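Local coordinates for putative branched-chain amino acid ABC transporter (Rhodospirillum rubrum ATCC 11170, PDB 3HUT), which probably captures branched-chain or related amino acids outside the cytoplasmic membrane and passes them to an ABC transporter, at residues 26-31 with 284-289; 101-106 with 276-281; 320-325 with 329-334. All coordinates share one frame; numbering follows the deposited sequence.

Contact 1. Residues 26-31 with 284-289; sequences EAARLQ and DAVGIM
Ala28 lies opposite Val286, and Gln31 opposite Gly287, where helix 18-37 passes helix 277-296. The two short segments run in broadly the same direction, crossing at -37°, and their axes come within 8.8 Å. The CA atoms of Ala28 and Val286 are 6.0 Å apart, a close approach that small residues on one or other side make possible, here Ala28 and Gly287.

Val286 supplies the branched side chain between Ala28 and Gln31. With CG1 anti to the backbone N (chi1 173°), its methyls divide the work between two residues a turn apart. Val286 CG2 settles on Ala28, 3.8 Å from Ala28 CB, and Val286 CG1 lies 3.6 Å from Gln31 CG. The side chains of Gln31 and Val286 run antiparallel alongside one another. A bend at chi2 (69°) then lays the rest of the glutamine along the backbone of Gly287, with Gln31 CG 3.5 Å from Gly287 N and Gln31 NE2 3.5 Å from Gly287 CA. A CB on residue 287 would run into that amide nitrogen. Gln31 NE2 itself donates to Tyr283 O, a turn before Gly287 on helix 277-296, and makes a weak bond to water 1, which in turn donates to Asp284 OD1 at 2.7 Å. The carboxylate of Asp284 is also held by Val318 N and Thr319 OG1.

Ala28 and Val286 both touch Tyr9 of strand 5-11, in the parallel sheet of this lobe of the periplasmic binding protein. Gln31 reaches Tyr315 of strand 315-317, while Leu30 packs on helix 258-271.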
ATOM      1  N   GLU A  26      16.300   2.588   5.228  1.00  8.49           N
ATOM      2  CA  GLU A  26      16.173   2.875   6.652  1.00  9.08           C
ATOM      3  C   GLU A  26      15.311   1.791   7.301  1.00  8.93           C
ATOM      4  O   GLU A  26      15.650   1.254   8.353  1.00  8.46           O
ATOM      5  CB  GLU A  26      15.532   4.247   6.868  1.00  9.98           C
ATOM      6  CG  GLU A  26      16.376   5.418   6.379  1.00 12.37           C
ATOM      7  CD  GLU A  26      15.775   6.762   6.746  1.00 16.28           C
ATOM      8  OE1 GLU A  26      14.547   6.931   6.593  1.00 16.48           O
ATOM      9  OE2 GLU A  26      16.531   7.658   7.179  1.00 18.56           O
ATOM     10  N   ALA A  27      14.200   1.465   6.651  1.00  8.32           N
ATOM     11  CA  ALA A  27      13.288   0.448   7.153  1.00  7.96           C
ATOM     12  C   ALA A  27      13.931  -0.934   7.099  1.00  8.64           C
ATOM     13  O   ALA A  27      13.812  -1.721   8.042  1.00  8.61           O
ATOM     14  CB  ALA A  27      12.001   0.460   6.339  1.00  8.85           C
ATOM     15  N   ALA A  28      14.614  -1.226   5.995  1.00  8.43           N
ATOM     16  CA  ALA A  28      15.274  -2.519   5.821  1.00  8.66           C
ATOM     17  C   ALA A  28      16.259  -2.796   6.948  1.00 10.59           C
ATOM     18  O   ALA A  28      16.268  -3.882   7.534  1.00 10.75           O
ATOM     19  CB  ALA A  28      16.004  -2.558   4.482  1.00  7.52           C
ATOM     20  N   ARG A  29      17.087  -1.804   7.242  1.00 11.24           N
ATOM     21  CA  ARG A  29      18.095  -1.912   8.289  1.00 12.50           C
ATOM     22  C   ARG A  29      17.480  -2.280   9.639  1.00 10.54           C
ATOM     23  O   ARG A  29      17.982  -3.155  10.341  1.00  8.99           O
ATOM     24  CB  ARG A  29      18.854  -0.583   8.389  1.00 16.27           C
ATOM     25  CG  ARG A  29      19.630  -0.350   9.679  1.00 23.22           C
ATOM     26  CD  ARG A  29      20.885  -1.198   9.780  1.00 29.91           C
ATOM     27  NE  ARG A  29      21.750  -0.727  10.863  1.00 35.16           N
ATOM     28  CZ  ARG A  29      22.887  -1.309  11.229  1.00 37.80           C
ATOM     29  NH1 ARG A  29      23.310  -2.398  10.600  1.00 39.85           N
ATOM     30  NH2 ARG A  29      23.605  -0.799  12.223  1.00 39.35           N
ATOM     31  N   LEU A  30      16.392  -1.609   9.999  1.00  9.80           N
ATOM     32  CA  LEU A  30      15.729  -1.869  11.274  1.00 10.55           C
ATOM     33  C   LEU A  30      15.238  -3.317  11.362  1.00 10.71           C
ATOM     34  O   LEU A  30      15.485  -4.010  12.347  1.00 10.61           O
ATOM     35  CB  LEU A  30      14.548  -0.914  11.445  1.00 13.73           C
ATOM     36  CG  LEU A  30      13.959  -0.747  12.847  1.00 15.66           C
ATOM     37  CD1 LEU A  30      15.024  -0.219  13.792  1.00 16.96           C
ATOM     38  CD2 LEU A  30      12.793   0.229  12.789  1.00 17.02           C
ATOM     39  N   GLN A  31      14.537  -3.763  10.326  1.00  9.92           N
ATOM     40  CA  GLN A  31      14.000  -5.121  10.274  1.00  8.16           C
ATOM     41  C   GLN A  31      15.109  -6.180  10.281  1.00  8.64           C
ATOM     42  O   GLN A  31      15.071  -7.139  11.061  1.00  7.01           O
ATOM     43  CB  GLN A  31      13.145  -5.277   9.015  1.00  8.69           C
ATOM     44  CG  GLN A  31      12.288  -6.538   8.947  1.00  9.53           C
ATOM     45  CD  GLN A  31      11.146  -6.537   9.954  1.00 10.60           C
ATOM     46  OE1 GLN A  31      11.318  -6.931  11.112  1.00 10.82           O
ATOM     47  NE2 GLN A  31       9.971  -6.085   9.514  1.00  8.56           N
ATOM     48  N   ASP A 284       7.675  -3.988   6.077  1.00  7.56           N
ATOM     49  CA  ASP A 284       6.958  -5.256   5.979  1.00  8.15           C
ATOM     50  C   ASP A 284       7.507  -6.156   4.877  1.00  8.59           C
ATOM     51  O   ASP A 284       7.534  -7.379   5.027  1.00  5.97           O
ATOM     52  CB  ASP A 284       5.461  -5.019   5.734  1.00  8.18           C
ATOM     53  CG  ASP A 284       4.705  -4.685   7.009  1.00 10.93           C
ATOM     54  OD1 ASP A 284       5.333  -4.670   8.089  1.00  8.63           O
ATOM     55  OD2 ASP A 284       3.479  -4.438   6.927  1.00  8.54           O
ATOM     56  N   ALA A 285       7.937  -5.559   3.769  1.00  7.38           N
ATOM     57  CA  ALA A 285       8.469  -6.350   2.668  1.00  8.52           C
ATOM     58  C   ALA A 285       9.669  -7.153   3.160  1.00  8.57           C
ATOM     59  O   ALA A 285       9.747  -8.369   2.946  1.00  9.44           O
ATOM     60  CB  ALA A 285       8.868  -5.441   1.502  1.00  6.64           C
ATOM     61  N   VAL A 286      10.598  -6.477   3.827  1.00  6.65           N
ATOM     62  CA  VAL A 286      11.780  -7.145   4.353  1.00  6.14           C
ATOM     63  C   VAL A 286      11.378  -8.219   5.370  1.00  7.85           C
ATOM     64  O   VAL A 286      11.886  -9.343   5.338  1.00  7.45           O
ATOM     65  CB  VAL A 286      12.744  -6.133   5.016  1.00  4.74           C
ATOM     66  CG1 VAL A 286      13.877  -6.867   5.709  1.00  6.35           C
ATOM     67  CG2 VAL A 286      13.304  -5.179   3.958  1.00  4.12           C
ATOM     68  N   GLY A 287      10.462  -7.870   6.270  1.00  7.72           N
ATOM     69  CA  GLY A 287      10.012  -8.825   7.266  1.00  8.72           C
ATOM     70  C   GLY A 287       9.336 -10.041   6.656  1.00  8.65           C
ATOM     71  O   GLY A 287       9.531 -11.167   7.115  1.00 10.33           O
ATOM     72  N   ILE A 288       8.521  -9.821   5.631  1.00  8.58           N
ATOM     73  CA  ILE A 288       7.837 -10.922   4.964  1.00  8.24           C
ATOM     74  C   ILE A 288       8.870 -11.854   4.339  1.00  8.96           C
ATOM     75  O   ILE A 288       8.765 -13.081   4.444  1.00  8.21           O
ATOM     76  CB  ILE A 288       6.876 -10.396   3.863  1.00  8.40           C
ATOM     77  CG1 ILE A 288       5.678  -9.699   4.520  1.00  7.59           C
ATOM     78  CG2 ILE A 288       6.403 -11.557   2.968  1.00  5.38           C
ATOM     79  CD1 ILE A 288       4.721  -9.020   3.552  1.00  6.57           C
HETATM   80  N   MSE A 289       9.870 -11.261   3.692  1.00  9.29           N
HETATM   81  CA  MSE A 289      10.934 -12.027   3.050  1.00 11.39           C
HETATM   82  C   MSE A 289      11.729 -12.842   4.071  1.00  8.87           C
HETATM   83  O   MSE A 289      11.937 -14.043   3.895  1.00 10.14           O
HETATM   84  CB  MSE A 289      11.876 -11.078   2.301  1.00 14.13           C
HETATM   85  CG  MSE A 289      13.034 -11.759   1.585  1.00 19.35           C
HETATM   86 SE   MSE A 289      12.474 -12.888   0.110  1.00 30.90          SE
HETATM   87  CE  MSE A 289      12.315 -11.527  -1.261  1.00 24.13           C
TER
HETATM   88  O   HOH W   1       6.965  -6.193   9.606  1.00  7.96           O

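Contact 2. Residues 101-106 with 276-281; sequences SPTAAH and TLFAAH
Thr103 meets Phe278 because its chi1 of 53° puts CG2 anti to its own carbonyl carbon and OG1 between backbone N and carbonyl carbon, sending methyl and hydroxyl different ways. On the helix, Phe278 (chi1 -62°) and His281 (chi1 -74°) both hold CG beside the backbone N. The end of the Phe278 ring comes nearer the loop than its CB does, whereas the CB of His281 points toward the loop and its imidazole turns off elsewhere.

The result is an apolar touch of small reach. Thr103 CG2 stands 3.8 Å from Phe278 CD1, at the edge of the ring and near its plane, and the two side chains cross at about a right angle. One face of that ring is covered from within the helix, where Leu277 CD1 sits over its centre, 3.8 Å above the plane. Beside it, proline and histidine exchange contacts with each other's carbonyls: Pro102 CB is 3.6 Å from His281 O, and His281 CB is 3.6 Å from Pro102 O. The Thr103 hydroxyl bonds to Phe80 O.

Each segment is also braced internally. Ser101 OG accepts from Ala104 N at 2.9 Å, an ST motif that curls the loop just after its strand, and the same oxygen bonds to Asp79 O. Thr276 is the N-cap of helix 277-296, its OG1 accepting from Ala279 N at 3.2 Å.

The loop leaves the parallel sheet after strand 99-101, and such strand ends face the cleft between lobes in this fold. Phe24 of helix 18-37 packs on Pro102 and Thr103, Tyr20 of that helix meets Phe278 edge-to-face, and Phe263 of helix 258-271 lies against Ala280.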
ATOM      1  N   SER A 101       8.425  -6.967  -4.244  1.00  7.29           N
ATOM      2  CA  SER A 101       8.449  -5.514  -4.342  1.00  6.72           C
ATOM      3  C   SER A 101       7.610  -4.928  -3.215  1.00  7.48           C
ATOM      4  O   SER A 101       6.457  -5.313  -3.014  1.00  6.03           O
ATOM      5  CB  SER A 101       7.875  -5.041  -5.673  1.00  8.60           C
ATOM      6  OG  SER A 101       7.739  -3.628  -5.655  1.00  9.73           O
ATOM      7  N   PRO A 102       8.173  -3.977  -2.469  1.00  6.75           N
ATOM      8  CA  PRO A 102       7.354  -3.427  -1.392  1.00  7.66           C
ATOM      9  C   PRO A 102       6.229  -2.516  -1.868  1.00  8.67           C
ATOM     10  O   PRO A 102       5.194  -2.406  -1.212  1.00  9.04           O
ATOM     11  CB  PRO A 102       8.378  -2.698  -0.519  1.00 10.31           C
ATOM     12  CG  PRO A 102       9.443  -2.297  -1.493  1.00 10.11           C
ATOM     13  CD  PRO A 102       9.565  -3.496  -2.394  1.00  7.34           C
ATOM     14  N   THR A 103       6.404  -1.904  -3.033  1.00  7.58           N
ATOM     15  CA  THR A 103       5.414  -0.950  -3.522  1.00  9.00           C
ATOM     16  C   THR A 103       4.880  -1.074  -4.959  1.00  9.91           C
ATOM     17  O   THR A 103       4.051  -0.268  -5.367  1.00  9.85           O
ATOM     18  CB  THR A 103       5.959   0.465  -3.334  1.00  8.15           C
ATOM     19  OG1 THR A 103       7.253   0.553  -3.940  1.00  8.87           O
ATOM     20  CG2 THR A 103       6.095   0.790  -1.855  1.00 12.02           C
ATOM     21  N   ALA A 104       5.339  -2.056  -5.731  1.00 10.25           N
ATOM     22  CA  ALA A 104       4.826  -2.208  -7.097  1.00 10.08           C
ATOM     23  C   ALA A 104       3.348  -2.615  -7.010  1.00  9.48           C
ATOM     24  O   ALA A 104       3.031  -3.784  -6.824  1.00  9.92           O
ATOM     25  CB  ALA A 104       5.632  -3.249  -7.860  1.00 10.88           C
ATOM     26  N   ALA A 105       2.455  -1.636  -7.164  1.00 10.31           N
ATOM     27  CA  ALA A 105       1.015  -1.865  -7.050  1.00 10.28           C
ATOM     28  C   ALA A 105       0.224  -2.076  -8.333  1.00 11.78           C
ATOM     29  O   ALA A 105      -0.972  -2.365  -8.289  1.00 12.03           O
ATOM     30  CB  ALA A 105       0.384  -0.719  -6.249  1.00 12.04           C
ATOM     31  N   HIS A 106       0.870  -1.933  -9.480  1.00 11.25           N
ATOM     32  CA  HIS A 106       0.162  -2.102 -10.747  1.00 12.07           C
ATOM     33  C   HIS A 106      -0.365  -3.526 -10.933  1.00 11.47           C
ATOM     34  O   HIS A 106       0.355  -4.496 -10.727  1.00 11.13           O
ATOM     35  CB  HIS A 106       1.072  -1.732 -11.915  1.00 12.66           C
ATOM     36  CG  HIS A 106       0.357  -1.649 -13.226  1.00 15.01           C
ATOM     37  ND1 HIS A 106      -0.140  -2.761 -13.874  1.00 14.01           N
ATOM     38  CD2 HIS A 106       0.007  -0.583 -13.985  1.00 16.02           C
ATOM     39  CE1 HIS A 106      -0.767  -2.383 -14.973  1.00 15.98           C
ATOM     40  NE2 HIS A 106      -0.693  -1.067 -15.064  1.00 19.01           N
ATOM     41  N   THR A 276       7.014   7.003   6.623  1.00  9.72           N
ATOM     42  CA  THR A 276       5.963   7.197   5.637  1.00 10.07           C
ATOM     43  C   THR A 276       5.355   5.836   5.316  1.00 10.98           C
ATOM     44  O   THR A 276       5.831   4.805   5.799  1.00  9.77           O
ATOM     45  CB  THR A 276       6.522   7.782   4.333  1.00 10.72           C
ATOM     46  OG1 THR A 276       7.455   6.855   3.769  1.00  9.76           O
ATOM     47  CG2 THR A 276       7.233   9.114   4.597  1.00 11.20           C
ATOM     48  N   LEU A 277       4.313   5.831   4.489  1.00 10.74           N
ATOM     49  CA  LEU A 277       3.671   4.582   4.105  1.00 11.02           C
ATOM     50  C   LEU A 277       4.649   3.731   3.294  1.00 10.42           C
ATOM     51  O   LEU A 277       4.618   2.506   3.358  1.00  9.66           O
ATOM     52  CB  LEU A 277       2.397   4.866   3.301  1.00 11.88           C
ATOM     53  CG  LEU A 277       2.470   5.300   1.837  1.00 15.45           C
ATOM     54  CD1 LEU A 277       2.563   4.071   0.933  1.00 14.86           C
ATOM     55  CD2 LEU A 277       1.214   6.087   1.489  1.00 19.19           C
ATOM     56  N   PHE A 278       5.529   4.383   2.540  1.00 10.66           N
ATOM     57  CA  PHE A 278       6.512   3.658   1.743  1.00  9.32           C
ATOM     58  C   PHE A 278       7.527   2.991   2.668  1.00  9.06           C
ATOM     59  O   PHE A 278       7.925   1.842   2.456  1.00  8.00           O
ATOM     60  CB  PHE A 278       7.189   4.627   0.771  1.00 11.85           C
ATOM     61  CG  PHE A 278       6.233   5.239  -0.209  1.00 13.16           C
ATOM     62  CD1 PHE A 278       5.789   4.512  -1.309  1.00 14.36           C
ATOM     63  CD2 PHE A 278       5.716   6.511   0.005  1.00 15.84           C
ATOM     64  CE1 PHE A 278       4.838   5.043  -2.180  1.00 16.04           C
ATOM     65  CE2 PHE A 278       4.764   7.052  -0.859  1.00 15.67           C
ATOM     66  CZ  PHE A 278       4.325   6.316  -1.953  1.00 17.13           C
ATOM     67  N   ALA A 279       7.929   3.707   3.711  1.00  8.81           N
ATOM     68  CA  ALA A 279       8.871   3.155   4.675  1.00  8.75           C
ATOM     69  C   ALA A 279       8.228   1.948   5.362  1.00  7.11           C
ATOM     70  O   ALA A 279       8.880   0.925   5.597  1.00  7.02           O
ATOM     71  CB  ALA A 279       9.234   4.207   5.704  1.00  9.47           C
ATOM     72  N   ALA A 280       6.941   2.066   5.670  1.00  5.72           N
ATOM     73  CA  ALA A 280       6.212   0.991   6.334  1.00  4.45           C
ATOM     74  C   ALA A 280       6.104  -0.258   5.453  1.00  6.17           C
ATOM     75  O   ALA A 280       6.287  -1.379   5.923  1.00  3.54           O
ATOM     76  CB  ALA A 280       4.825   1.479   6.727  1.00  6.64           C
ATOM     77  N   HIS A 281       5.793  -0.068   4.179  1.00  5.58           N
ATOM     78  CA  HIS A 281       5.689  -1.201   3.270  1.00  7.20           C
ATOM     79  C   HIS A 281       7.071  -1.805   3.037  1.00  7.65           C
ATOM     80  O   HIS A 281       7.200  -3.008   2.828  1.00  8.51           O
ATOM     81  CB  HIS A 281       5.050  -0.755   1.952  1.00  8.53           C
ATOM     82  CG  HIS A 281       3.579  -0.504   2.063  1.00 11.63           C
ATOM     83  ND1 HIS A 281       2.646  -1.520   2.031  1.00 13.24           N
ATOM     84  CD2 HIS A 281       2.880   0.637   2.266  1.00  9.67           C
ATOM     85  CE1 HIS A 281       1.440  -1.014   2.209  1.00 12.17           C
ATOM     86  NE2 HIS A 281       1.554   0.294   2.357  1.00 12.01           N
TER

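Contact 3. Residues 320-325 with 329-334; sequences GITRFD and RETTKI
Thr322 and Lys333 run alongside each other as a non-hydrogen-bonded pair of a beta hairpin, strand 322-324 pairing antiparallel with the start of strand 331-341. Arg323 and Thr332 form the hydrogen-bonded pair, with Arg323 N to Thr332 O at 3.1 Å and the return bond slightly shorter, both nearly straight. Towards the turn, Asp325 N donates to Glu330 O at 2.9 Å.

The face carrying Thr322, Phe324, Thr331 and Lys333 is the buried one. Thr322 CG2, anti to the backbone N, presses on Thr331 CG2 at 3.6 Å, and the Thr331 methyl in turn lies in plane at the edge of the Phe324 ring. Thr322 OG1 donates to Gly320 O from above the carbonyl plane, and the extended chain of Lys333 runs past it, Lys333 CE at 3.3 Å from Thr322 OG1, to bond Thr319 OG1. With an alanine here, Gly320 O would probably lose its hydroxyl partner and a gap open beside Thr331 CG2 where the Thr322 methyl had lain.

The other face is looser and nearer solvent. Arg323 CB lies loosely against Thr332 OG1, while the extended arginine chain reaches a salt bridge, NE to Asp313 OD1. At the open end of the hairpin, Ile321 CD1 and Ile334 CD1 touch at 3.6 Å, and water 2 accepts from Ile321 N while donating to Ile334 O at 2.7 Å.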
ATOM      1  N   GLY A 320      -0.694  -3.872   8.449  1.00  7.38           N
ATOM      2  CA  GLY A 320      -1.858  -4.717   8.655  1.00  9.55           C
ATOM      3  C   GLY A 320      -1.620  -6.195   8.419  1.00  9.53           C
ATOM      4  O   GLY A 320      -0.593  -6.585   7.870  1.00  9.79           O
ATOM      5  N   ILE A 321      -2.570  -7.024   8.838  1.00  9.19           N
ATOM      6  CA  ILE A 321      -2.446  -8.463   8.638  1.00 10.17           C
ATOM      7  C   ILE A 321      -2.450  -8.688   7.130  1.00  9.44           C
ATOM      8  O   ILE A 321      -3.409  -8.326   6.451  1.00  8.13           O
ATOM      9  CB  ILE A 321      -3.616  -9.215   9.301  1.00 11.75           C
ATOM     10  CG1 ILE A 321      -3.551  -9.001  10.817  1.00 13.40           C
ATOM     11  CG2 ILE A 321      -3.559 -10.696   8.937  1.00 11.34           C
ATOM     12  CD1 ILE A 321      -4.596  -9.763  11.617  1.00 19.08           C
ATOM     13  N   THR A 322      -1.374  -9.293   6.625  1.00  7.77           N
ATOM     14  CA  THR A 322      -1.183  -9.518   5.194  1.00  6.56           C
ATOM     15  C   THR A 322      -1.193 -10.976   4.729  1.00  7.58           C
ATOM     16  O   THR A 322      -0.590 -11.845   5.361  1.00  6.51           O
ATOM     17  CB  THR A 322       0.145  -8.871   4.754  1.00  7.79           C
ATOM     18  OG1 THR A 322       0.108  -7.471   5.061  1.00  7.12           O
ATOM     19  CG2 THR A 322       0.380  -9.064   3.263  1.00  7.95           C
ATOM     20  N   ARG A 323      -1.865 -11.208   3.602  1.00  6.44           N
ATOM     21  CA  ARG A 323      -2.016 -12.531   2.992  1.00  8.24           C
ATOM     22  C   ARG A 323      -1.727 -12.492   1.489  1.00  7.03           C
ATOM     23  O   ARG A 323      -2.075 -11.526   0.812  1.00  5.89           O
ATOM     24  CB  ARG A 323      -3.458 -13.027   3.200  1.00  6.70           C
ATOM     25  CG  ARG A 323      -3.799 -14.378   2.537  1.00 10.55           C
ATOM     26  CD  ARG A 323      -5.269 -14.756   2.778  1.00  9.57           C
ATOM     27  NE  ARG A 323      -5.577 -16.129   2.372  1.00 12.74           N
ATOM     28  CZ  ARG A 323      -6.258 -16.459   1.279  1.00 11.66           C
ATOM     29  NH1 ARG A 323      -6.718 -15.518   0.467  1.00 14.50           N
ATOM     30  NH2 ARG A 323      -6.481 -17.734   0.993  1.00 12.60           N
ATOM     31  N   PHE A 324      -1.073 -13.533   0.976  1.00  7.58           N
ATOM     32  CA  PHE A 324      -0.803 -13.635  -0.460  1.00  7.83           C
ATOM     33  C   PHE A 324      -1.714 -14.768  -0.949  1.00  8.62           C
ATOM     34  O   PHE A 324      -1.634 -15.898  -0.451  1.00  7.83           O
ATOM     35  CB  PHE A 324       0.668 -13.999  -0.748  1.00  8.87           C
ATOM     36  CG  PHE A 324       1.661 -12.901  -0.419  1.00  7.37           C
ATOM     37  CD1 PHE A 324       1.247 -11.584  -0.231  1.00  7.78           C
ATOM     38  CD2 PHE A 324       3.024 -13.188  -0.347  1.00  6.14           C
ATOM     39  CE1 PHE A 324       2.178 -10.569   0.021  1.00  7.83           C
ATOM     40  CE2 PHE A 324       3.963 -12.181  -0.096  1.00  5.92           C
ATOM     41  CZ  PHE A 324       3.538 -10.871   0.087  1.00  7.43           C
ATOM     42  N   ASP A 325      -2.581 -14.465  -1.909  1.00  7.66           N
ATOM     43  CA  ASP A 325      -3.519 -15.455  -2.440  1.00  8.63           C
ATOM     44  C   ASP A 325      -2.806 -16.735  -2.882  1.00  8.74           C
ATOM     45  O   ASP A 325      -1.842 -16.683  -3.646  1.00  8.42           O
ATOM     46  CB  ASP A 325      -4.284 -14.873  -3.628  1.00  9.70           C
ATOM     47  CG  ASP A 325      -5.482 -15.711  -4.006  1.00 10.90           C
ATOM     48  OD1 ASP A 325      -6.565 -15.499  -3.417  1.00 12.61           O
ATOM     49  OD2 ASP A 325      -5.335 -16.591  -4.875  1.00  9.27           O
ATOM     50  N   ARG A 329      -1.432 -15.107  -5.873  1.00  7.25           N
ATOM     51  CA  ARG A 329      -0.329 -14.447  -5.173  1.00  7.92           C
ATOM     52  C   ARG A 329      -0.669 -12.978  -4.910  1.00  7.77           C
ATOM     53  O   ARG A 329       0.167 -12.226  -4.430  1.00  6.29           O
ATOM     54  CB  ARG A 329       0.971 -14.523  -5.981  1.00  6.55           C
ATOM     55  CG  ARG A 329       1.621 -15.902  -6.001  1.00  6.82           C
ATOM     56  CD  ARG A 329       2.685 -16.004  -7.098  1.00  7.89           C
ATOM     57  NE  ARG A 329       2.086 -15.956  -8.429  1.00 11.48           N
ATOM     58  CZ  ARG A 329       2.110 -14.899  -9.235  1.00 12.71           C
ATOM     59  NH1 ARG A 329       2.717 -13.775  -8.859  1.00 12.00           N
ATOM     60  NH2 ARG A 329       1.509 -14.955 -10.415  1.00 11.28           N
ATOM     61  N   GLU A 330      -1.893 -12.570  -5.235  1.00  8.46           N
ATOM     62  CA  GLU A 330      -2.302 -11.182  -5.020  1.00  9.64           C
ATOM     63  C   GLU A 330      -2.373 -10.887  -3.522  1.00 10.74           C
ATOM     64  O   GLU A 330      -2.784 -11.735  -2.726  1.00  9.35           O
ATOM     65  CB  GLU A 330      -3.660 -10.911  -5.676  1.00 10.81           C
ATOM     66  CG  GLU A 330      -4.043  -9.442  -5.676  1.00 12.68           C
ATOM     67  CD  GLU A 330      -2.985  -8.570  -6.329  1.00 15.62           C
ATOM     68  OE1 GLU A 330      -2.849  -8.617  -7.571  1.00 14.70           O
ATOM     69  OE2 GLU A 330      -2.284  -7.844  -5.593  1.00 16.65           O
ATOM     70  N   THR A 331      -1.980  -9.675  -3.143  1.00  9.92           N
ATOM     71  CA  THR A 331      -1.962  -9.272  -1.744  1.00  8.20           C
ATOM     72  C   THR A 331      -3.271  -8.677  -1.235  1.00  8.44           C
ATOM     73  O   THR A 331      -3.859  -7.814  -1.876  1.00  7.88           O
ATOM     74  CB  THR A 331      -0.837  -8.237  -1.495  1.00  8.98           C
ATOM     75  OG1 THR A 331       0.401  -8.754  -1.989  1.00  8.88           O
ATOM     76  CG2 THR A 331      -0.686  -7.944  -0.005  1.00  8.71           C
ATOM     77  N   THR A 332      -3.724  -9.160  -0.083  1.00  8.80           N
ATOM     78  CA  THR A 332      -4.927  -8.638   0.555  1.00  9.63           C
ATOM     79  C   THR A 332      -4.515  -8.318   1.986  1.00 10.05           C
ATOM     80  O   THR A 332      -3.593  -8.936   2.526  1.00 10.70           O
ATOM     81  CB  THR A 332      -6.098  -9.653   0.556  1.00 10.52           C
ATOM     82  OG1 THR A 332      -5.692 -10.864   1.200  1.00 10.17           O
ATOM     83  CG2 THR A 332      -6.552  -9.951  -0.876  1.00 11.47           C
ATOM     84  N   LYS A 333      -5.178  -7.347   2.598  1.00 10.05           N
ATOM     85  CA  LYS A 333      -4.838  -6.947   3.954  1.00  9.16           C
ATOM     86  C   LYS A 333      -6.054  -6.571   4.778  1.00  8.13           C
ATOM     87  O   LYS A 333      -7.089  -6.207   4.235  1.00  6.25           O
ATOM     88  CB  LYS A 333      -3.910  -5.732   3.920  1.00 10.62           C
ATOM     89  CG  LYS A 333      -2.590  -5.936   3.217  1.00 10.07           C
ATOM     90  CD  LYS A 333      -1.764  -4.662   3.306  1.00 14.72           C
ATOM     91  CE  LYS A 333      -0.306  -4.928   2.974  1.00 13.50           C
ATOM     92  NZ  LYS A 333       0.488  -3.691   3.085  1.00 21.40           N
ATOM     93  N   ILE A 334      -5.918  -6.665   6.096  1.00  7.33           N
ATOM     94  CA  ILE A 334      -6.993  -6.260   6.986  1.00 10.36           C
ATOM     95  C   ILE A 334      -6.716  -4.788   7.267  1.00  8.73           C
ATOM     96  O   ILE A 334      -5.830  -4.456   8.052  1.00 10.31           O
ATOM     97  CB  ILE A 334      -6.973  -7.043   8.312  1.00 10.56           C
ATOM     98  CG1 ILE A 334      -7.288  -8.516   8.049  1.00 13.47           C
ATOM     99  CG2 ILE A 334      -8.004  -6.459   9.278  1.00 12.95           C
ATOM    100  CD1 ILE A 334      -7.324  -9.364   9.308  1.00 17.41           C
TER
HETATM  101  O   HOH W   2      -4.742  -5.543  10.285  1.00 14.03           O

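How the contacts relate
These three contacts are a worked example of a fold assembled at two ranges: contacts 1 and 2 join distant parts of the chain, while contact 3 is a local hairpin. Along the sequence, contact 2 is nested inside the loop closed by contact 1, and contact 3 follows both. Contacts 1 and 2 share helix 277-296, with centres about 11 Å apart; contact 3 lies about 13 Å from contact 2 and 17 Å from contact 1, centre to centre. The same helix also reaches the hairpin, through Ile288 on Phe324 and His281 beside Lys333. Strand 331-341 continues from contact 3 to pair with strand 246-249 in the mixed sheet, consistent with a link between the lobes of this binding-protein fold.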